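Local coordinates for protein agglutinin (Rhizoctonia solani, PDB 4G9M) that probably binds carbohydrate, as a lectin of the ricin-type beta-trefoil family, and assembles into a domain-swapped dimer, at residues 45-50 against 60-65; 73-78 against 124-129. All coordinates share one frame; numbering follows the deposited sequence.

Contact 1 of 2, residues 45-50 against 60-65; sequences QKWRLK and LQNVKS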
ATOM      1  N   GLN B  45      21.527   4.206  -5.916  1.00 18.71           N
ATOM      2  CA  GLN B  45      20.214   4.825  -5.988  1.00 18.57           C
ATOM      3  C   GLN B  45      19.169   3.821  -6.469  1.00 17.02           C
ATOM      4  O   GLN B  45      18.059   4.204  -6.835  1.00 20.72           O
ATOM      5  CB  GLN B  45      20.241   6.039  -6.911  1.00 22.23           C
ATOM      6  CG  GLN B  45      20.994   7.236  -6.335  1.00 21.28           C
ATOM      7  CD  GLN B  45      20.982   8.430  -7.275  1.00 23.17           C
ATOM      8  OE1 GLN B  45      20.611   8.311  -8.447  1.00 23.10           O
ATOM      9  NE2 GLN B  45      21.399   9.586  -6.769  1.00 21.17           N
ATOM     10  N   LYS B  46      19.523   2.539  -6.432  1.00 19.25           N
ATOM     11  CA  LYS B  46      18.601   1.475  -6.817  1.00 19.55           C
ATOM     12  C   LYS B  46      18.314   0.599  -5.617  1.00 21.98           C
ATOM     13  O   LYS B  46      19.227   0.277  -4.851  1.00 21.12           O
ATOM     14  CB  LYS B  46      19.210   0.595  -7.902  1.00 22.00           C
ATOM     15  CG  LYS B  46      18.935   1.039  -9.314  1.00 32.97           C
ATOM     16  CD  LYS B  46      19.775   2.207  -9.709  1.00 39.38           C
ATOM     17  CE  LYS B  46      20.257   2.028 -11.141  1.00 46.55           C
ATOM     18  NZ  LYS B  46      20.128   3.283 -11.928  1.00 50.09           N
ATOM     19  N   TRP B  47      17.059   0.165  -5.490  1.00 18.52           N
ATOM     20  CA  TRP B  47      16.610  -0.546  -4.296  1.00 18.70           C
ATOM     21  C   TRP B  47      15.775  -1.783  -4.628  1.00 24.97           C
ATOM     22  O   TRP B  47      14.831  -1.721  -5.434  1.00 18.93           O
ATOM     23  CB  TRP B  47      15.785   0.393  -3.416  1.00 21.11           C
ATOM     24  CG  TRP B  47      16.516   1.638  -3.053  1.00 19.18           C
ATOM     25  CD1 TRP B  47      16.555   2.811  -3.760  1.00 20.03           C
ATOM     26  CD2 TRP B  47      17.331   1.832  -1.904  1.00 19.20           C
ATOM     27  NE1 TRP B  47      17.340   3.727  -3.110  1.00 18.95           N
ATOM     28  CE2 TRP B  47      17.828   3.152  -1.963  1.00 15.43           C
ATOM     29  CE3 TRP B  47      17.687   1.021  -0.818  1.00 16.41           C
ATOM     30  CZ2 TRP B  47      18.659   3.674  -0.984  1.00 15.72           C
ATOM     31  CZ3 TRP B  47      18.517   1.546   0.153  1.00 20.04           C
ATOM     32  CH2 TRP B  47      18.984   2.863   0.068  1.00 14.57           C
ATOM     33  N   ARG B  48      16.121  -2.906  -4.006  1.00 17.64           N
ATOM     34  CA  ARG B  48      15.389  -4.145  -4.235  1.00 18.32           C
ATOM     35  C   ARG B  48      14.214  -4.280  -3.274  1.00 17.34           C
ATOM     36  O   ARG B  48      14.381  -4.267  -2.051  1.00 21.17           O
ATOM     37  CB  ARG B  48      16.318  -5.351  -4.113  1.00 21.11           C
ATOM     38  CG  ARG B  48      17.526  -5.281  -5.030  1.00 19.90           C
ATOM     39  CD  ARG B  48      18.041  -6.660  -5.344  1.00 29.50           C
ATOM     40  NE  ARG B  48      19.057  -6.603  -6.390  1.00 35.58           N
ATOM     41  CZ  ARG B  48      20.349  -6.484  -6.137  1.00 37.65           C
ATOM     42  NH1 ARG B  48      20.765  -6.412  -4.878  1.00 44.40           N
ATOM     43  NH2 ARG B  48      21.219  -6.438  -7.130  1.00 29.26           N
ATOM     44  N   LEU B  49      13.019  -4.402  -3.842  1.00 16.57           N
ATOM     45  CA  LEU B  49      11.800  -4.577  -3.071  1.00 17.91           C
ATOM     46  C   LEU B  49      11.502  -6.072  -3.005  1.00 19.59           C
ATOM     47  O   LEU B  49      11.397  -6.725  -4.033  1.00 18.47           O
ATOM     48  CB  LEU B  49      10.637  -3.829  -3.745  1.00 15.21           C
ATOM     49  CG  LEU B  49       9.247  -4.017  -3.142  1.00 14.34           C
ATOM     50  CD1 LEU B  49       9.173  -3.310  -1.790  1.00 17.99           C
ATOM     51  CD2 LEU B  49       8.169  -3.484  -4.078  1.00 17.60           C
ATOM     52  N   LYS B  50      11.374  -6.608  -1.796  1.00 17.95           N
ATOM     53  CA  LYS B  50      11.130  -8.034  -1.619  1.00 16.62           C
ATOM     54  C   LYS B  50      10.214  -8.268  -0.427  1.00 17.12           C
ATOM     55  O   LYS B  50      10.427  -7.686   0.640  1.00 18.88           O
ATOM     56  CB  LYS B  50      12.451  -8.768  -1.403  1.00 17.76           C
ATOM     57  CG  LYS B  50      12.349 -10.278  -1.504  1.00 22.32           C
ATOM     58  CD  LYS B  50      13.678 -10.938  -1.235  1.00 22.18           C
ATOM     59  CE  LYS B  50      13.533 -12.454  -1.292  1.00 26.43           C
ATOM     60  NZ  LYS B  50      14.778 -13.138  -0.857  1.00 40.96           N
ATOM     61  N   LEU B  60      13.675  -3.150   1.757  1.00 16.48           N
ATOM     62  CA  LEU B  60      14.315  -2.491   0.624  1.00 14.64           C
ATOM     63  C   LEU B  60      15.808  -2.664   0.780  1.00 17.37           C
ATOM     64  O   LEU B  60      16.370  -2.276   1.805  1.00 17.18           O
ATOM     65  CB  LEU B  60      13.948  -1.000   0.598  1.00 17.61           C
ATOM     66  CG  LEU B  60      12.513  -0.670   0.192  1.00 15.71           C
ATOM     67  CD1 LEU B  60      12.294   0.837   0.300  1.00 16.33           C
ATOM     68  CD2 LEU B  60      12.238  -1.159  -1.241  1.00 19.10           C
ATOM     69  N   GLN B  61      16.445  -3.271  -0.221  1.00 16.74           N
ATOM     70  CA  GLN B  61      17.886  -3.529  -0.163  1.00 14.11           C
ATOM     71  C   GLN B  61      18.648  -2.732  -1.213  1.00 18.83           C
ATOM     72  O   GLN B  61      18.282  -2.733  -2.394  1.00 20.40           O
ATOM     73  CB  GLN B  61      18.152  -5.027  -0.340  1.00 17.94           C
ATOM     74  CG  GLN B  61      19.601  -5.402  -0.242  1.00 18.10           C
ATOM     75  CD  GLN B  61      19.830  -6.877  -0.521  1.00 22.46           C
ATOM     76  OE1 GLN B  61      19.069  -7.504  -1.264  1.00 30.34           O
ATOM     77  NE2 GLN B  61      20.877  -7.440   0.076  1.00 22.76           N
ATOM     78  N   ASN B  62      19.710  -2.048  -0.802  1.00 20.26           N
ATOM     79  CA  ASN B  62      20.493  -1.264  -1.759  1.00 18.96           C
ATOM     80  C   ASN B  62      21.251  -2.145  -2.746  1.00 20.38           C
ATOM     81  O   ASN B  62      21.899  -3.117  -2.353  1.00 18.36           O
ATOM     82  CB  ASN B  62      21.452  -0.310  -1.040  1.00 17.61           C
ATOM     83  CG  ASN B  62      22.059   0.718  -1.979  1.00 21.01           C
ATOM     84  OD1 ASN B  62      23.196   0.567  -2.442  1.00 20.74           O
ATOM     85  ND2 ASN B  62      21.300   1.770  -2.265  1.00 19.27           N
ATOM     86  N   VAL B  63      21.168  -1.817  -4.035  1.00 16.65           N
ATOM     87  CA  VAL B  63      21.812  -2.637  -5.054  1.00 19.51           C
ATOM     88  C   VAL B  63      23.341  -2.596  -4.909  1.00 21.05           C
ATOM     89  O   VAL B  63      24.025  -3.614  -5.052  1.00 23.16           O
ATOM     90  CB  VAL B  63      21.369  -2.225  -6.477  1.00 18.60           C
ATOM     91  CG1 VAL B  63      22.309  -2.792  -7.522  1.00 22.86           C
ATOM     92  CG2 VAL B  63      19.942  -2.693  -6.737  1.00 19.67           C
ATOM     93  N   LYS B  64      23.880  -1.426  -4.586  1.00 19.20           N
ATOM     94  CA  LYS B  64      25.336  -1.303  -4.505  1.00 22.06           C
ATOM     95  C   LYS B  64      25.937  -1.963  -3.258  1.00 24.96           C
ATOM     96  O   LYS B  64      26.886  -2.746  -3.362  1.00 25.88           O
ATOM     97  CB  LYS B  64      25.753   0.159  -4.593  1.00 18.40           C
ATOM     98  CG  LYS B  64      27.258   0.370  -4.683  1.00 24.29           C
ATOM     99  CD  LYS B  64      27.583   1.521  -5.621  1.00 38.09           C
ATOM    100  CE  LYS B  64      29.070   1.598  -5.959  1.00 47.14           C
ATOM    101  NZ  LYS B  64      29.857   2.295  -4.900  1.00 53.69           N
ATOM    102  N   SER B  65      25.373  -1.664  -2.093  1.00 24.77           N
ATOM    103  CA  SER B  65      25.934  -2.105  -0.813  1.00 21.14           C
ATOM    104  C   SER B  65      25.519  -3.507  -0.355  1.00 21.08           C
ATOM    105  O   SER B  65      26.269  -4.173   0.356  1.00 23.96           O
ATOM    106  CB  SER B  65      25.563  -1.109   0.286  1.00 19.40           C
ATOM    107  OG  SER B  65      24.157  -1.122   0.523  1.00 21.42           O
TER
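Arg48 and Gln61 form the hydrogen-bonded pair of an antiparallel hairpin. Arg48 N gives a short, nearly straight bond to Gln61 O (2.7 Å, 173° at the hydrogen), and Gln61 N returns one to Arg48 O at 2.9 Å. At the open end of the hairpin, Val63 N bonds Lys46 O at 3.0 Å, just after strand 58-62 ends. Trp47-Asn62 and Leu49-Leu60 are the flanking non-hydrogen-bonded pairs.

The Trp47 and Leu60 face carries the indole and leucine contacts. Asn62 turns its side chain away from its own N (chi1 -168°), and ND2 stands over one face of the indole near its rim. Asn62 ND2 is 3.5 Å from Trp47 CH2, with the amide steeply tilted, 76° between planes. This nitrogen bonds Asn44 O. Asn62 OD1 accepts from Ser65 N at 3.1 Å, on a lone pair, in an Asx motif. Leu49 CD1 meets Leu60 CD2 at 3.8 Å.

On the other face, Val63 CG2 stands over the centre of the Arg48 guanidinium and also packs on Lys46 CB at 3.6 Å. Gln61 OE1 lies near the guanidinium edge, too far for a hydrogen bond, and Gln61 NE2 bonds Gly66 O.

Gln45-Lys46-Trp47 is the Q-x-W signature of ricin-type trefoils: Gln45 NE2 bonds Asp22 and Trp47 NE1 bonds Leu21 O, both in strand 20-23. Strand 8-14 pairs along the other edge of strand 47-51, and Val69 of strand 68-71 packs on Trp47 and Leu60.

Contact 2 of 2, residues 73-78 against 124-129; sequences SNIQNS and VIYYNN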
ATOM      1  N   SER B  73      18.733   4.416  15.286  1.00 18.31           N
ATOM      2  CA  SER B  73      18.398   4.281  16.707  1.00 16.64           C
ATOM      3  C   SER B  73      16.927   3.927  16.806  1.00 17.14           C
ATOM      4  O   SER B  73      16.269   3.790  15.774  1.00 18.13           O
ATOM      5  CB  SER B  73      18.723   5.570  17.488  1.00 21.25           C
ATOM      6  OG  SER B  73      17.933   6.668  17.093  1.00 25.71           O
ATOM      7  N   ASN B  74      16.417   3.771  18.025  1.00 16.49           N
ATOM      8  CA  ASN B  74      15.003   3.459  18.233  1.00 16.14           C
ATOM      9  C   ASN B  74      14.145   4.398  17.405  1.00 22.47           C
ATOM     10  O   ASN B  74      14.319   5.613  17.471  1.00 19.92           O
ATOM     11  CB  ASN B  74      14.617   3.583  19.705  1.00 20.00           C
ATOM     12  CG  ASN B  74      15.429   2.684  20.604  1.00 25.15           C
ATOM     13  OD1 ASN B  74      16.115   3.153  21.518  1.00 28.14           O
ATOM     14  ND2 ASN B  74      15.356   1.385  20.360  1.00 18.00           N
ATOM     15  N   ILE B  75      13.246   3.838  16.604  1.00 18.68           N
ATOM     16  CA  ILE B  75      12.481   4.655  15.670  1.00 20.33           C
ATOM     17  C   ILE B  75      11.576   5.644  16.413  1.00 22.44           C
ATOM     18  O   ILE B  75      10.740   5.246  17.235  1.00 19.46           O
ATOM     19  CB  ILE B  75      11.681   3.783  14.668  1.00 20.58           C
ATOM     20  CG1 ILE B  75      12.641   3.009  13.764  1.00 20.84           C
ATOM     21  CG2 ILE B  75      10.742   4.641  13.846  1.00 25.78           C
ATOM     22  CD1 ILE B  75      11.944   2.004  12.816  1.00 21.05           C
ATOM     23  N   GLN B  76      11.797   6.933  16.140  1.00 22.63           N
ATOM     24  CA  GLN B  76      11.051   8.057  16.718  1.00 23.10           C
ATOM     25  C   GLN B  76      11.174   9.160  15.696  1.00 18.02           C
ATOM     26  O   GLN B  76      11.912   9.005  14.717  1.00 19.79           O
ATOM     27  CB  GLN B  76      11.705   8.576  17.996  1.00 22.65           C
ATOM     28  CG  GLN B  76      11.775   7.621  19.135  1.00 37.99           C
ATOM     29  CD  GLN B  76      12.348   8.285  20.360  1.00 38.77           C
ATOM     30  OE1 GLN B  76      12.505   9.513  20.400  1.00 39.56           O
ATOM     31  NE2 GLN B  76      12.665   7.486  21.372  1.00 42.38           N
ATOM     32  N   ASN B  77      10.513  10.292  15.937  1.00 22.05           N
ATOM     33  CA  ASN B  77      10.611  11.402  15.002  1.00 25.96           C
ATOM     34  C   ASN B  77      12.043  11.892  14.800  1.00 23.21           C
ATOM     35  O   ASN B  77      12.797  12.043  15.765  1.00 26.58           O
ATOM     36  CB  ASN B  77       9.719  12.557  15.431  1.00 23.92           C
ATOM     37  CG  ASN B  77       8.268  12.347  15.048  1.00 26.03           C
ATOM     38  OD1 ASN B  77       7.966  11.895  13.952  1.00 21.98           O
ATOM     39  ND2 ASN B  77       7.365  12.685  15.952  1.00 32.00           N
ATOM     40  N   SER B  78      12.397  12.092  13.531  1.00 22.24           N
ATOM     41  CA  SER B  78      13.702  12.628  13.100  1.00 26.27           C
ATOM     42  C   SER B  78      14.911  11.688  13.235  1.00 28.58           C
ATOM     43  O   SER B  78      16.046  12.092  12.973  1.00 28.77           O
ATOM     44  CB  SER B  78      13.985  13.989  13.748  1.00 30.42           C
ATOM     45  OG  SER B  78      12.894  14.874  13.546  1.00 33.52           O
ATOM     46  N   VAL B 124      17.058  11.671   4.943  1.00 17.01           N
ATOM     47  CA  VAL B 124      15.790  10.962   5.001  1.00 15.77           C
ATOM     48  C   VAL B 124      15.668  10.479   6.433  1.00 18.80           C
ATOM     49  O   VAL B 124      16.630   9.952   6.997  1.00 17.91           O
ATOM     50  CB  VAL B 124      15.770   9.799   4.016  1.00 16.96           C
ATOM     51  CG1 VAL B 124      14.521   8.957   4.217  1.00 19.46           C
ATOM     52  CG2 VAL B 124      15.836  10.341   2.613  1.00 19.76           C
ATOM     53  N   ILE B 125      14.497  10.688   7.026  1.00 15.99           N
ATOM     54  CA  ILE B 125      14.328  10.437   8.454  1.00 16.69           C
ATOM     55  C   ILE B 125      13.025   9.669   8.659  1.00 16.34           C
ATOM     56  O   ILE B 125      12.167   9.664   7.779  1.00 18.23           O
ATOM     57  CB  ILE B 125      14.245  11.759   9.251  1.00 21.85           C
ATOM     58  CG1 ILE B 125      13.172  12.690   8.664  1.00 21.17           C
ATOM     59  CG2 ILE B 125      15.604  12.477   9.269  1.00 19.87           C
ATOM     60  CD1 ILE B 125      12.866  13.930   9.533  1.00 16.81           C
ATOM     61  N   TYR B 126      12.884   9.008   9.807  1.00 15.92           N
ATOM     62  CA  TYR B 126      11.565   8.494  10.209  1.00 13.90           C
ATOM     63  C   TYR B 126      10.785   9.668  10.745  1.00 15.37           C
ATOM     64  O   TYR B 126      11.342  10.503  11.470  1.00 18.81           O
ATOM     65  CB  TYR B 126      11.679   7.382  11.275  1.00 17.81           C
ATOM     66  CG  TYR B 126      12.289   6.143  10.672  1.00 13.55           C
ATOM     67  CD1 TYR B 126      11.525   5.273   9.918  1.00 15.65           C
ATOM     68  CD2 TYR B 126      13.645   5.886  10.792  1.00 16.59           C
ATOM     69  CE1 TYR B 126      12.101   4.155   9.304  1.00 19.07           C
ATOM     70  CE2 TYR B 126      14.225   4.761  10.178  1.00 15.85           C
ATOM     71  CZ  TYR B 126      13.453   3.916   9.445  1.00 17.50           C
ATOM     72  OH  TYR B 126      14.030   2.813   8.823  1.00 20.61           O
ATOM     73  N   TYR B 127       9.507   9.768  10.398  1.00 17.95           N
ATOM     74  CA  TYR B 127       8.724  10.916  10.871  1.00 16.86           C
ATOM     75  C   TYR B 127       7.253  10.569  10.841  1.00 15.56           C
ATOM     76  O   TYR B 127       6.812   9.792  10.001  1.00 18.45           O
ATOM     77  CB  TYR B 127       8.972  12.122   9.973  1.00 18.34           C
ATOM     78  CG  TYR B 127       8.815  13.518  10.569  1.00 15.96           C
ATOM     79  CD1 TYR B 127       9.623  13.966  11.625  1.00 16.88           C
ATOM     80  CD2 TYR B 127       7.930  14.427  10.003  1.00 20.64           C
ATOM     81  CE1 TYR B 127       9.514  15.264  12.119  1.00 16.24           C
ATOM     82  CE2 TYR B 127       7.819  15.733  10.492  1.00 17.49           C
ATOM     83  CZ  TYR B 127       8.604  16.142  11.551  1.00 14.07           C
ATOM     84  OH  TYR B 127       8.503  17.437  12.006  1.00 18.60           O
ATOM     85  N   ASN B 128       6.491  11.163  11.747  1.00 18.01           N
ATOM     86  CA  ASN B 128       5.050  10.921  11.812  1.00 16.33           C
ATOM     87  C   ASN B 128       4.406  11.121  10.451  1.00 18.02           C
ATOM     88  O   ASN B 128       4.673  12.117   9.778  1.00 19.34           O
ATOM     89  CB  ASN B 128       4.416  11.874  12.835  1.00 18.57           C
ATOM     90  CG  ASN B 128       2.972  11.531  13.128  1.00 21.97           C
ATOM     91  OD1 ASN B 128       2.691  10.595  13.871  1.00 25.13           O
ATOM     92  ND2 ASN B 128       2.049  12.291  12.552  1.00 22.57           N
ATOM     93  N   ASN B 129       3.569  10.172  10.046  1.00 19.59           N
ATOM     94  CA  ASN B 129       2.943  10.230   8.737  1.00 20.63           C
ATOM     95  C   ASN B 129       1.873  11.306   8.752  1.00 18.99           C
ATOM     96  O   ASN B 129       0.823  11.153   9.379  1.00 27.07           O
ATOM     97  CB  ASN B 129       2.341   8.869   8.349  1.00 21.25           C
ATOM     98  CG  ASN B 129       1.871   8.821   6.901  1.00 19.80           C
ATOM     99  OD1 ASN B 129       2.099   9.753   6.129  1.00 21.87           O
ATOM    100  ND2 ASN B 129       1.216   7.713   6.521  1.00 21.41           N
TER
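This is a loop-on-strand contact: residues 75-78, in the connection between strands 68-71 and 81-84, lie against the end of strand 122-128. The touching parts run at 101° to each other, so the loop crosses the strand here. Regular pairing begins just after the loop, where Val79 bonds Tyr126 through the backbone.

Two hydrogen bonds fasten the crossing. Ser78 N gives one to Tyr126 O at 2.8 Å, approaching nearly along the C=O axis. Asn128 N gives the other to Asn77 OD1, also 2.8 Å. Asn77 holds CG beside its own backbone N (chi1 -80°), which swings the amide oxygen in to the strand. On the way Asn77 OD1 passes Tyr127 CA and lies 3.5 Å from Tyr127 CD1, with amide and ring planes 60° apart. Ser78 OG sits at the edge of the same ring, 3.7 Å from Tyr127 CE1.

The apolar part is built on Ile75 and Tyr126. Ile75 CD1 stands over one face of the Tyr126 ring, 4.2 Å from the centroid of that ring, in a CH-pi contact. The Ile75 CG2 branch touches Tyr126 CG at 3.8 Å. The ring's hydroxyl bonds Gly70 O, and Val69 and Leu111 pack on it too. Ile125 places its CD1 against Ser78 CA.

The chemistry is mixed. A buried aromatic ring packs against the loop's Ile75, while an asparagine carbonyl stands in for a backbone acceptor. The strand's last N-H group, at Asn128, is therefore satisfied by a side chain.

Overall arrangement
After the short strand 2-3, the chain forms strand 8-14, which later borders strand 47-51. Contact 1 closes a short hairpin between strands 47-51 and 58-62, with nine residues between its segments. The chain then passes through strand 68-71 into the loop of contact 2. That contact spans 45 further residues and brings the loop to strand 122-128. The two are in series, neither nested nor crossed. They lie on opposite sides of the chain's centre. The centres of contact 1 and contact 2 are about 20 Å apart. Contact 1 belongs to the sheet holding strand 8-14; contact 2 joins a loop to the sheet holding strands 109-113 and 122-128. Val69 packs on both.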